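Side-chain contacts in putative N-acetylmuramoyl-L-alanine amidase,autolysin cwp6 (Peptoclostridium difficile, PDB 5J72), which probably cleaves the amide bond between N-acetylmuramic acid and L-alanine in peptidoglycan, using a zinc-dependent amidase domain joined to three cell-wall-binding CWB2 modules: residues A[177-182]-A[254-259]; A[280-285]-A[386-391]; A[311-316]-A[326-331]; A[456-461]-A[483-488]; A[463-468]-A[474-479]. One frame throughout, in Å; residues are numbered along the deposited sequence. Where two conformers were deposited one is given.

Interaction 1: residues A[177-182]-A[254-259]; sequences ASTYDA and KYHDVN
Two neighbouring CWB2 modules meet where the last turn of helix 174-180 packs against the loop leaving helix 241-253, through an aromatic pair and one threonine, with no hydrogen bond crossing between residues 177-182 and 254-259. Tyr180 and Tyr255, the latter exposed at the surface, form an offset edge-to-face stack: the edge of Tyr180 is turned to the face of Tyr255, with centroids 5.6 Å apart and planes at 70°. Tyr180 CE1 does most of the touching, 3.7 Å from Tyr255 CZ and 3.5 Å from Tyr255 OH. The residue before it, Thr179, has OG1 beside the backbone N (chi1 -67°), which leaves the methyl CG2 anti to that N and 3.6 Å from Tyr255 CG. Thr179 OG1 reaches the imidazole edge of His256, near the ring plane, at 3.7 Å from CE1; its hydrogen bond is to Pro175 O.

The helix ends here in a Schellman motif. Asp181 takes positive phi, and Ala182 N bonds back to Ala177 O at 2.8 Å. Polar ends on both sides are tied to surrounding residues: Tyr180 OH bonds to Glu251, and His256 NE2 to Gln284 O.

Interaction 2: residues A[280-285]-A[386-391]; sequences AGEDQQ and KLKAPI
Glu282 runs out straight from its helix, with CG anti to the backbone N (chi1 175°) and the next torsion also extended, and this carries its carboxylate over the backbone of Lys388. The lysine in turn has CG anti to its own carbonyl carbon (chi1 -58°), and the two side chains cross at about a right angle. Both segments are helix ends of CWB2 modules: helix 270-283 belongs to one, helix 375-387 to another, and each finishes in a Schellman motif, with Gln284 and Lys388 as the residues of positive phi. Thus the C-terminal turns of two helices from separate modules come side by side.

The touching is mostly aliphatic carbon against carboxylate. Glu282 CG lies 3.9 Å from Lys388 CG, and Glu282 CD is 3.7 Å from Lys388 CB. Further out, Glu282 OE1 comes within 3.5 Å of Lys388 CA. The charged ends do not meet: Glu282 OE2 and Lys388 NZ stay 5.1 Å apart, so any attraction between them probably acts at a distance, and Lys388 is exposed. Glu282 also packs on Tyr358, while Ala389 and Pro390, just past the second helix, lie on strand 362-370 and lead into strand 391-394.

One water links the two segments. It donates a hydrogen bond to Glu282 OE1 at 2.9 Å and another to the backbone carbonyl Lys388 O, also at 2.9 Å.

Interaction 3: residues A[311-316]-A[326-331]; sequences AYYIGG and DQISKI. With CA (calcium ion), chain D.
The ring of Tyr313 meets Ile328 with its edge: Ile328 CB lies near the ring plane, 4.1 Å from Tyr313 CE1 and only 3.3 Å from the phenol oxygen OH. Tyr313 and Ile328 run past one another head to tail, so the end of the tyrosine reaches the base of the isoleucine branch. Tyr313 OH is also 3.4 Å from Ile328 CG2, but its hydrogen bond goes to Gly335 O on the next strand, which gives this buried hydroxyl a polar partner.

Ile328 CG2, anti to the backbone N, is directed at the strand and also meets Ala311 CB at 3.4 Å, tighter than usual for two carbons. One methyl therefore touches both Ala311 and Tyr313, residues two apart on strand 308-314. Ile263 of strand 260-265 packs on both Tyr313 and Ile328.

Next to the hydrophobic patch a calcium ion is held by Ser329 O at 2.5 Å, a water at 2.2 Å and Ala332 O. A salt bridge from Lys330 NZ to Asp326 OD1, 2.8 Å long, spans the outer side of the same turn. Strand 308-314, helix 322-329 and strand 334-341 make a beta-alpha-beta unit, and this is the packing of its helix on its parallel sheet.

Interaction 4: residues A[456-461]-A[483-488]; sequences IDPGHG and NTALAT. With ZN (zinc ion), chain I.
Apolar packing carries the whole of this contact, and Ala485 CB is at its middle. Ile456 CG2 approaches that methyl at 3.6 Å, and Pro458 CG meets it at 3.6 Å as well, so two residues of one strand face fall on the same alanine. Farther along the helix, Ile456 CD1 meets Thr488 CG2 at 3.6 Å. The isoleucine thus divides its branches: CG1 is anti to the carbonyl carbon (chi1 -66°) and carries CD1 to Thr488, while CG2, anti to the backbone N, takes Ala485. Strand 456-458 and helix 483-488 run nearly antiparallel, at 163°, their axes 8.0 Å apart.

Polar groups close by are served by others. Thr488 OG1 bonds to Gly626 O while its methyl faces the isoleucine, and Asp457, pointing away from the helix, makes a salt bridge to Arg514.

Metal binding follows just past the strand. His460 NE2 binds the zinc ion at 2.2 Å, beside three waters, Glu477 and His530, and its ND1 is hydrogen-bonded to Asp464. This is the core of the amidase domain: helix 477-494, with ligand Glu477 at its start, lies on the strand that leads to His460, an apolar, close-packed interface that probably helps fix the spacing of the two elements carrying these ligands.

Interaction 5: residues A[463-468]-A[474-479]; sequences SDSGAT and GAQEKK. With ZN (zinc ion), chain I.
Glu477 and Ala467 face each other at the zinc site of the amidase domain, where a short antiparallel bridge, Thr468 with Gln476, runs straight into helix 477-494. The glutamate is fully extended, CG anti to the backbone N (chi1 -179°), and turns its carboxylate along the 463-468 loop. OE1 binds the zinc ion at 2.2 Å, and OE2 accepts from Ala467 N at 2.8 Å through its anti lone pair. A zinc-bound water also donates to OE2, so both oxygens are held and the group has little freedom to rotate. Return bonding comes from the backbone: Glu477 N donates to Ala467 O at 2.8 Å, nearly in line with the carbonyl.

Thr468 and Gln476 project together from the same face of the bridge, with Thr468 CG2 3.9 Å from Gln476 CG. At the far end of the glutamine, NE2 comes 3.3 Å from Ser465 CB. Lys478 stretches its aliphatic chain along Ser465 and ends at Gly462 O and Asp506.

Asp464 closes an Asx turn on Gly466 N while its other oxygen holds His460 ND1, which probably helps orient this zinc ligand. Lys478 N meets Ser465 O at 3.1 Å, from above the carbonyl plane.

Interactions 1, 2 and 3 belong to the CWB2 modules, interactions 4 and 5 to the amidase domain. Interactions 1 and 2 each join one module to another and touch through His256 NE2 and Gln284 O, 2.8 Å apart; interaction 1 lies at the surface and relies on aromatic rings, interaction 2 is partly buried and bridged by water. Interaction 3, by contrast, is buried packing within one beta-alpha-beta unit. Interactions 4 and 5 share helix 477-494 and the zinc ion, with centres about 12 Å apart: the first is buried and apolar, the second more open and rich in hydrogen bonds. Interactions 1 and 5 lie farthest apart, about 45 Å between centres.

Interaction 1: residues A[177-182]-A[254-259]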
# COMPACT_ATOMS: atom_id res chain seq x y z
N ALA A 177 13.51 -13.01 0.69
CA ALA A 177 12.64 -13.99 0.05
C ALA A 177 12.53 -13.71 -1.44
O ALA A 177 12.51 -14.67 -2.23
CB ALA A 177 11.23 -13.96 0.68
N SER A 178 12.50 -12.43 -1.84
CA SER A 178 12.40 -12.09 -3.25
C SER A 178 13.69 -12.43 -3.98
O SER A 178 13.66 -12.86 -5.14
CB SER A 178 12.11 -10.60 -3.44
OG SER A 178 11.04 -10.20 -2.59
N THR A 179 14.84 -12.24 -3.31
CA THR A 179 16.10 -12.59 -3.95
C THR A 179 16.16 -14.12 -4.18
O THR A 179 16.69 -14.56 -5.22
CB THR A 179 17.28 -12.17 -3.01
OG1 THR A 179 17.25 -10.72 -2.95
CG2 THR A 179 18.62 -12.63 -3.54
N TYR A 180 15.63 -14.91 -3.23
CA TYR A 180 15.56 -16.36 -3.41
C TYR A 180 14.38 -16.78 -4.33
O TYR A 180 14.33 -17.94 -4.77
CB TYR A 180 15.21 -17.04 -2.09
CG TYR A 180 16.21 -16.94 -0.96
CD1 TYR A 180 17.58 -16.88 -1.21
CD2 TYR A 180 15.79 -16.95 0.35
CE1 TYR A 180 18.50 -16.83 -0.16
CE2 TYR A 180 16.70 -16.92 1.41
CZ TYR A 180 18.05 -16.86 1.14
OH TYR A 180 18.88 -16.87 2.22
N ASP A 181 13.43 -15.88 -4.55
CA ASP A 181 12.16 -16.17 -5.28
C ASP A 181 11.49 -17.30 -4.48
O ASP A 181 11.22 -18.39 -4.96
CB ASP A 181 12.42 -16.54 -6.76
CG ASP A 181 11.12 -16.69 -7.58
OD1 ASP A 181 10.04 -16.21 -7.09
OD2 ASP A 181 11.18 -17.27 -8.68
N ALA A 182 11.23 -17.00 -3.20
CA ALA A 182 10.66 -17.95 -2.27
C ALA A 182 9.51 -17.35 -1.48
O ALA A 182 9.49 -16.15 -1.26
CB ALA A 182 11.74 -18.32 -1.25
N LYS A 254 25.44 -11.73 -1.29
CA LYS A 254 26.07 -12.96 -1.83
C LYS A 254 25.46 -13.30 -3.16
O LYS A 254 26.07 -14.06 -3.93
CB LYS A 254 25.81 -14.13 -0.90
CG LYS A 254 26.58 -14.11 0.42
CD LYS A 254 25.97 -15.23 1.25
CE LYS A 254 26.85 -15.76 2.38
NZ LYS A 254 26.53 -17.23 2.68
N TYR A 255 24.25 -12.77 -3.47
CA TYR A 255 23.58 -13.05 -4.76
C TYR A 255 23.83 -11.98 -5.80
O TYR A 255 24.03 -12.29 -6.97
CB TYR A 255 22.06 -13.13 -4.54
CG TYR A 255 21.69 -14.43 -3.88
CD1 TYR A 255 21.97 -14.66 -2.53
CD2 TYR A 255 21.12 -15.47 -4.62
CE1 TYR A 255 21.73 -15.92 -1.94
CE2 TYR A 255 20.87 -16.71 -4.04
CZ TYR A 255 21.18 -16.94 -2.71
OH TYR A 255 20.91 -18.20 -2.23
N HIS A 256 23.76 -10.69 -5.39
CA HIS A 256 24.03 -9.60 -6.34
C HIS A 256 24.42 -8.40 -5.49
O HIS A 256 24.17 -8.39 -4.28
CB HIS A 256 22.82 -9.28 -7.23
CG HIS A 256 21.57 -9.06 -6.45
ND1 HIS A 256 20.60 -10.04 -6.32
CD2 HIS A 256 21.13 -7.98 -5.75
CE1 HIS A 256 19.63 -9.56 -5.55
NE2 HIS A 256 19.92 -8.32 -5.19
N ASP A 257 25.02 -7.39 -6.11
CA ASP A 257 25.48 -6.28 -5.28
C ASP A 257 24.40 -5.49 -4.58
O ASP A 257 23.39 -5.13 -5.19
CB ASP A 257 26.27 -5.28 -6.17
CG ASP A 257 27.62 -5.81 -6.69
OD1 ASP A 257 28.15 -5.23 -7.63
OD2 ASP A 257 28.11 -6.83 -6.14
N VAL A 258 24.64 -5.20 -3.33
CA VAL A 258 23.76 -4.31 -2.63
C VAL A 258 24.25 -2.87 -2.93
O VAL A 258 25.37 -2.53 -2.55
CB VAL A 258 23.75 -4.60 -1.14
CG1 VAL A 258 23.12 -3.43 -0.36
CG2 VAL A 258 22.94 -5.89 -0.89
N ASN A 259 23.44 -2.05 -3.61
CA ASN A 259 23.87 -0.67 -3.87
C ASN A 259 22.79 0.35 -3.57
O ASN A 259 22.95 1.52 -3.86
CB ASN A 259 24.35 -0.53 -5.29
CG ASN A 259 23.33 -0.93 -6.29
OD1 ASN A 259 22.12 -1.03 -5.99
ND2 ASN A 259 23.75 -1.26 -7.49

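Interaction 2: residues A[280-285]-A[386-391]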
# COMPACT_ATOMS: atom_id res chain seq x y z
N ALA A 280 11.18 -2.64 -1.90
CA ALA A 280 12.51 -3.19 -1.59
C ALA A 280 12.57 -4.65 -2.18
O ALA A 280 13.60 -5.10 -2.67
CB ALA A 280 12.68 -3.26 -0.05
N GLY A 281 11.42 -5.40 -2.09
CA GLY A 281 11.39 -6.77 -2.62
C GLY A 281 11.52 -6.79 -4.13
O GLY A 281 12.25 -7.62 -4.68
N GLU A 282 10.81 -5.93 -4.81
CA GLU A 282 10.89 -5.89 -6.29
C GLU A 282 12.32 -5.52 -6.73
O GLU A 282 12.82 -6.09 -7.68
CB GLU A 282 9.91 -4.79 -6.83
CG GLU A 282 10.04 -4.61 -8.32
CD GLU A 282 9.14 -3.48 -8.86
OE1 GLU A 282 8.05 -3.27 -8.30
OE2 GLU A 282 9.53 -2.83 -9.86
N ASP A 283 12.96 -4.59 -6.01
CA ASP A 283 14.33 -4.18 -6.34
C ASP A 283 15.36 -5.20 -5.83
O ASP A 283 16.48 -5.15 -6.26
CB ASP A 283 14.67 -2.87 -5.62
CG ASP A 283 13.95 -1.64 -6.18
OD1 ASP A 283 13.16 -1.79 -7.16
OD2 ASP A 283 14.19 -0.52 -5.65
N GLN A 284 14.94 -6.10 -4.90
CA GLN A 284 15.88 -7.05 -4.25
C GLN A 284 17.01 -6.28 -3.62
O GLN A 284 18.20 -6.65 -3.76
CB GLN A 284 16.44 -8.10 -5.26
CG GLN A 284 15.26 -8.85 -5.87
CD GLN A 284 15.70 -9.96 -6.83
OE1 GLN A 284 16.81 -10.45 -6.77
NE2 GLN A 284 14.79 -10.38 -7.70
N GLN A 285 16.66 -5.19 -2.93
CA GLN A 285 17.69 -4.39 -2.23
C GLN A 285 17.17 -4.34 -0.81
O GLN A 285 15.96 -4.32 -0.53
CB GLN A 285 17.92 -3.02 -2.90
CG GLN A 285 18.51 -3.20 -4.30
CD GLN A 285 20.00 -3.55 -4.26
OE1 GLN A 285 20.78 -3.04 -3.45
NE2 GLN A 285 20.40 -4.46 -5.13
N LYS A 386 7.30 -10.45 -6.67
CA LYS A 386 7.29 -11.31 -7.90
C LYS A 386 6.39 -10.62 -9.00
O LYS A 386 6.75 -10.53 -10.16
CB LYS A 386 6.67 -12.68 -7.52
CG LYS A 386 6.62 -13.67 -8.74
CD LYS A 386 6.06 -15.03 -8.25
CE LYS A 386 5.83 -15.97 -9.45
NZ LYS A 386 7.10 -16.45 -10.08
N LEU A 387 5.24 -10.15 -8.59
CA LEU A 387 4.29 -9.48 -9.51
C LEU A 387 4.69 -8.04 -9.85
O LEU A 387 4.07 -7.42 -10.74
CB LEU A 387 2.89 -9.43 -8.84
CG LEU A 387 2.31 -10.80 -8.50
CD1 LEU A 387 0.95 -10.62 -7.74
CD2 LEU A 387 2.14 -11.61 -9.88
N LYS A 388 5.72 -7.49 -9.16
CA LYS A 388 6.22 -6.12 -9.31
C LYS A 388 5.02 -5.15 -9.12
O LYS A 388 4.77 -4.26 -9.97
CB LYS A 388 6.93 -5.93 -10.64
CG LYS A 388 8.14 -6.92 -10.78
CD LYS A 388 8.87 -6.58 -12.10
CE LYS A 388 10.10 -7.43 -12.43
NZ LYS A 388 10.99 -7.56 -11.27
N ALA A 389 4.30 -5.35 -8.03
CA ALA A 389 3.07 -4.63 -7.67
C ALA A 389 3.12 -4.18 -6.21
O ALA A 389 3.81 -4.77 -5.38
CB ALA A 389 1.85 -5.55 -7.86
N PRO A 390 2.42 -3.10 -5.87
CA PRO A 390 2.41 -2.60 -4.49
C PRO A 390 1.45 -3.28 -3.57
O PRO A 390 0.46 -3.90 -4.00
CB PRO A 390 1.99 -1.12 -4.65
CG PRO A 390 1.10 -1.15 -5.99
CD PRO A 390 1.69 -2.25 -6.85
N ILE A 391 1.73 -3.15 -2.27
CA ILE A 391 0.76 -3.59 -1.28
C ILE A 391 0.08 -2.30 -0.73
O ILE A 391 0.77 -1.35 -0.34
CB ILE A 391 1.47 -4.31 -0.11
CG1 ILE A 391 2.02 -5.68 -0.64
CG2 ILE A 391 0.49 -4.55 1.08
CD1 ILE A 391 2.91 -6.39 0.45
O HOH W 1 6.57 -1.99 -10.38

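Interaction 3: residues A[311-316]-A[326-331]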
# COMPACT_ATOMS: atom_id res chain seq x y z
N ALA A 311 20.13 5.92 -1.08
CA ALA A 311 19.56 5.61 0.23
C ALA A 311 18.22 6.36 0.31
O ALA A 311 18.14 7.55 -0.05
CB ALA A 311 20.47 6.06 1.35
N TYR A 312 17.19 5.70 0.79
CA TYR A 312 15.88 6.30 0.96
C TYR A 312 15.54 6.20 2.40
O TYR A 312 15.99 5.28 3.06
CB TYR A 312 14.80 5.58 0.13
CG TYR A 312 15.02 5.78 -1.34
CD1 TYR A 312 15.81 4.89 -2.07
CD2 TYR A 312 14.47 6.88 -2.00
CE1 TYR A 312 16.06 5.09 -3.41
CE2 TYR A 312 14.72 7.08 -3.37
CZ TYR A 312 15.51 6.19 -4.06
OH TYR A 312 15.80 6.38 -5.38
N TYR A 313 14.78 7.17 2.93
CA TYR A 313 14.39 7.20 4.34
C TYR A 313 12.89 7.13 4.44
O TYR A 313 12.20 8.07 4.00
CB TYR A 313 14.90 8.52 4.99
CG TYR A 313 16.36 8.76 4.68
CD1 TYR A 313 17.36 8.18 5.47
CD2 TYR A 313 16.75 9.53 3.59
CE1 TYR A 313 18.70 8.37 5.16
CE2 TYR A 313 18.08 9.71 3.28
CZ TYR A 313 19.06 9.13 4.06
OH TYR A 313 20.39 9.26 3.73
N ILE A 314 12.34 6.08 5.04
CA ILE A 314 10.90 5.94 5.13
C ILE A 314 10.52 6.27 6.55
O ILE A 314 10.85 5.51 7.45
CB ILE A 314 10.44 4.45 4.79
CG1 ILE A 314 11.12 3.96 3.49
CG2 ILE A 314 8.88 4.36 4.67
CD1 ILE A 314 10.91 4.86 2.22
N GLY A 315 9.84 7.38 6.78
CA GLY A 315 9.51 7.76 8.15
C GLY A 315 9.69 9.27 8.31
O GLY A 315 10.48 9.86 7.58
N GLY A 316 8.97 9.89 9.25
CA GLY A 316 9.09 11.33 9.47
C GLY A 316 10.30 11.65 10.34
O GLY A 316 11.08 10.77 10.73
N ASP A 326 22.26 12.94 7.36
CA ASP A 326 23.61 13.45 7.24
C ASP A 326 24.61 12.31 7.23
O ASP A 326 25.53 12.32 6.41
CB ASP A 326 23.95 14.32 8.45
CG ASP A 326 25.40 14.75 8.35
OD1 ASP A 326 26.26 14.22 9.11
OD2 ASP A 326 25.70 15.61 7.49
N GLN A 327 24.46 11.35 8.15
CA GLN A 327 25.37 10.18 8.25
C GLN A 327 25.38 9.39 6.95
O GLN A 327 26.45 9.13 6.39
CB GLN A 327 24.89 9.27 9.35
CG GLN A 327 25.81 8.06 9.53
CD GLN A 327 25.24 7.08 10.56
OE1 GLN A 327 24.07 6.72 10.52
NE2 GLN A 327 26.07 6.55 11.46
N ILE A 328 24.18 9.04 6.45
CA ILE A 328 24.08 8.20 5.26
C ILE A 328 24.34 8.96 3.99
O ILE A 328 24.95 8.42 3.04
CB ILE A 328 22.69 7.51 5.27
CG1 ILE A 328 22.56 6.64 6.54
CG2 ILE A 328 22.54 6.68 3.94
CD1 ILE A 328 23.71 5.58 6.66
N SER A 329 23.89 10.21 3.92
CA SER A 329 24.18 11.01 2.75
C SER A 329 25.68 11.04 2.48
O SER A 329 26.08 11.14 1.32
CB SER A 329 23.71 12.46 2.97
OG SER A 329 23.85 13.18 1.75
N LYS A 330 26.50 11.03 3.53
CA LYS A 330 27.98 11.09 3.36
C LYS A 330 28.56 9.80 2.77
O LYS A 330 29.66 9.84 2.19
CB LYS A 330 28.61 11.36 4.73
CG LYS A 330 28.42 12.81 5.10
CD LYS A 330 29.01 13.16 6.44
CE LYS A 330 28.86 14.66 6.59
NZ LYS A 330 28.74 15.03 8.01
N ILE A 331 27.84 8.67 2.88
CA ILE A 331 28.39 7.42 2.32
C ILE A 331 27.55 6.87 1.14
O ILE A 331 27.90 5.83 0.62
CB ILE A 331 28.60 6.32 3.41
CG1 ILE A 331 27.25 5.98 4.14
CG2 ILE A 331 29.66 6.79 4.39
CD1 ILE A 331 27.24 4.54 4.77
CA CA D . 27.48 11.18 -0.69
O HOH W 2 26.49 12.36 -2.23

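Interaction 4: residues A[456-461]-A[483-488]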
# COMPACT_ATOMS: atom_id res chain seq x y z
N ILE A 456 -17.14 16.95 3.59
CA ILE A 456 -16.01 17.69 4.14
C ILE A 456 -15.44 18.53 2.97
O ILE A 456 -15.18 17.99 1.91
CB ILE A 456 -14.94 16.70 4.66
CG1 ILE A 456 -15.49 15.87 5.89
CG2 ILE A 456 -13.69 17.45 5.06
CD1 ILE A 456 -15.83 16.84 7.09
N ASP A 457 -15.24 19.84 3.20
CA ASP A 457 -14.74 20.72 2.14
C ASP A 457 -13.47 21.46 2.54
O ASP A 457 -13.51 22.45 3.28
CB ASP A 457 -15.90 21.73 1.82
CG ASP A 457 -15.48 22.83 0.85
OD1 ASP A 457 -14.88 22.50 -0.18
OD2 ASP A 457 -15.76 24.04 1.16
N PRO A 458 -12.31 21.01 2.09
CA PRO A 458 -11.00 21.67 2.37
C PRO A 458 -10.99 22.99 1.53
O PRO A 458 -11.03 22.89 0.31
CB PRO A 458 -9.97 20.65 1.89
CG PRO A 458 -10.74 19.42 1.44
CD PRO A 458 -12.16 19.82 1.23
N GLY A 459 -10.93 24.16 2.16
CA GLY A 459 -11.07 25.41 1.41
C GLY A 459 -9.94 25.63 0.42
O GLY A 459 -8.83 25.14 0.63
N HIS A 460 -10.27 26.38 -0.65
CA HIS A 460 -9.31 26.79 -1.68
C HIS A 460 -8.73 25.59 -2.38
O HIS A 460 -9.33 24.52 -2.33
CB HIS A 460 -8.21 27.61 -0.98
CG HIS A 460 -8.78 28.75 -0.20
ND1 HIS A 460 -9.38 29.85 -0.78
CD2 HIS A 460 -8.91 28.91 1.16
CE1 HIS A 460 -9.85 30.62 0.22
NE2 HIS A 460 -9.60 30.13 1.44
N GLY A 461 -7.59 25.78 -3.08
CA GLY A 461 -6.97 24.68 -3.83
C GLY A 461 -6.60 25.13 -5.25
O GLY A 461 -7.25 26.02 -5.81
N ASN A 483 -4.69 18.74 4.37
CA ASN A 483 -4.15 17.78 5.37
C ASN A 483 -5.12 17.67 6.59
O ASN A 483 -5.31 16.59 7.10
CB ASN A 483 -2.80 18.22 5.82
CG ASN A 483 -1.81 18.11 4.67
OD1 ASN A 483 -1.97 17.20 3.83
ND2 ASN A 483 -0.87 19.07 4.51
N THR A 484 -5.71 18.81 7.02
CA THR A 484 -6.65 18.76 8.15
C THR A 484 -7.88 17.93 7.74
O THR A 484 -8.31 17.03 8.47
CB THR A 484 -7.10 20.20 8.49
OG1 THR A 484 -5.96 20.94 8.86
CG2 THR A 484 -8.14 20.19 9.69
N ALA A 485 -8.43 18.21 6.53
CA ALA A 485 -9.63 17.56 6.07
C ALA A 485 -9.45 16.08 5.86
O ALA A 485 -10.41 15.31 6.10
CB ALA A 485 -10.17 18.23 4.75
N LEU A 486 -8.31 15.65 5.42
CA LEU A 486 -8.09 14.19 5.22
C LEU A 486 -8.19 13.52 6.61
O LEU A 486 -8.76 12.43 6.72
CB LEU A 486 -6.66 13.94 4.60
CG LEU A 486 -6.69 14.33 3.06
CD1 LEU A 486 -5.21 14.54 2.53
CD2 LEU A 486 -7.42 13.23 2.21
N ALA A 487 -7.62 14.16 7.61
CA ALA A 487 -7.64 13.55 8.97
C ALA A 487 -9.07 13.53 9.53
O ALA A 487 -9.46 12.58 10.20
CB ALA A 487 -6.71 14.34 9.87
N THR A 488 -9.87 14.59 9.28
CA THR A 488 -11.26 14.58 9.70
C THR A 488 -12.02 13.46 9.02
O THR A 488 -12.84 12.75 9.62
CB THR A 488 -11.95 15.93 9.28
OG1 THR A 488 -11.23 16.98 9.91
CG2 THR A 488 -13.48 15.95 9.67
ZN ZN I . -10.29 30.52 3.54
O HOH W 3 -11.93 31.76 2.89
O HOH W 4 -10.36 31.55 5.44
O HOH W 5 -9.06 32.49 3.17

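Interaction 5: residues A[463-468]-A[474-479]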
# COMPACT_ATOMS: atom_id res chain seq x y z
N SER A 463 -5.43 26.91 -8.35
CA SER A 463 -5.12 28.32 -8.65
C SER A 463 -5.32 29.26 -7.43
O SER A 463 -4.75 30.37 -7.41
CB SER A 463 -6.04 28.83 -9.76
OG SER A 463 -5.98 27.97 -10.88
N ASP A 464 -6.16 28.84 -6.43
CA ASP A 464 -6.39 29.69 -5.25
C ASP A 464 -5.66 29.13 -4.05
O ASP A 464 -6.07 28.10 -3.49
CB ASP A 464 -7.93 29.77 -4.96
CG ASP A 464 -8.27 30.73 -3.81
OD1 ASP A 464 -7.35 31.40 -3.28
OD2 ASP A 464 -9.44 30.80 -3.43
N SER A 465 -4.59 29.76 -3.60
CA SER A 465 -3.84 29.19 -2.46
C SER A 465 -4.47 29.57 -1.10
O SER A 465 -4.08 29.00 -0.10
CB SER A 465 -2.40 29.70 -2.48
OG SER A 465 -2.44 31.10 -2.23
N GLY A 466 -5.42 30.54 -1.09
CA GLY A 466 -6.02 31.02 0.16
C GLY A 466 -4.97 31.82 0.91
O GLY A 466 -3.97 32.22 0.31
N ALA A 467 -5.16 32.08 2.22
CA ALA A 467 -4.15 32.85 2.97
C ALA A 467 -2.79 32.12 2.99
O ALA A 467 -2.74 30.90 2.92
CB ALA A 467 -4.61 33.05 4.40
N THR A 468 -1.69 32.89 3.07
CA THR A 468 -0.35 32.30 3.16
C THR A 468 0.43 33.01 4.27
O THR A 468 0.01 34.06 4.76
CB THR A 468 0.39 32.41 1.82
OG1 THR A 468 0.62 33.80 1.56
CG2 THR A 468 -0.40 31.78 0.66
N GLY A 474 6.92 28.26 5.77
CA GLY A 474 6.09 28.65 4.63
C GLY A 474 4.80 27.85 4.75
O GLY A 474 4.80 26.62 4.88
N ALA A 475 3.70 28.55 4.70
CA ALA A 475 2.43 27.90 4.86
C ALA A 475 1.43 28.46 3.91
O ALA A 475 1.37 29.70 3.68
CB ALA A 475 1.93 28.11 6.32
N GLN A 476 0.63 27.55 3.34
CA GLN A 476 -0.43 27.92 2.42
C GLN A 476 -1.71 27.33 2.96
O GLN A 476 -1.75 26.11 3.21
CB GLN A 476 -0.16 27.34 1.03
CG GLN A 476 0.93 28.12 0.28
CD GLN A 476 1.07 27.54 -1.09
OE1 GLN A 476 1.65 26.46 -1.27
NE2 GLN A 476 0.53 28.21 -2.10
N GLU A 477 -2.76 28.14 3.11
CA GLU A 477 -4.04 27.64 3.61
C GLU A 477 -4.53 26.38 2.82
O GLU A 477 -5.02 25.41 3.44
CB GLU A 477 -5.08 28.76 3.51
CG GLU A 477 -6.47 28.34 4.03
CD GLU A 477 -7.49 29.48 3.94
OE1 GLU A 477 -8.65 29.27 4.33
OE2 GLU A 477 -7.15 30.58 3.45
N LYS A 478 -4.44 26.38 1.47
CA LYS A 478 -4.95 25.25 0.67
C LYS A 478 -4.28 23.91 1.03
O LYS A 478 -4.90 22.85 0.89
CB LYS A 478 -4.80 25.54 -0.85
CG LYS A 478 -3.35 25.43 -1.38
CD LYS A 478 -3.39 25.34 -2.95
CE LYS A 478 -2.05 25.63 -3.60
NZ LYS A 478 -2.09 25.18 -5.05
N LYS A 479 -3.05 23.93 1.51
CA LYS A 479 -2.47 22.63 1.85
C LYS A 479 -2.81 22.23 3.32
O LYS A 479 -2.94 21.04 3.62
CB LYS A 479 -0.97 22.69 1.77
CG LYS A 479 -0.51 23.09 0.38
CD LYS A 479 0.95 23.34 0.38
CE LYS A 479 1.44 23.53 -1.04
NZ LYS A 479 2.88 23.83 -1.05
ZN ZN I . -10.29 30.52 3.54
O HOH W 5 -9.06 32.49 3.17
O HOH W 3 -11.93 31.76 2.89
O HOH W 4 -10.36 31.55 5.44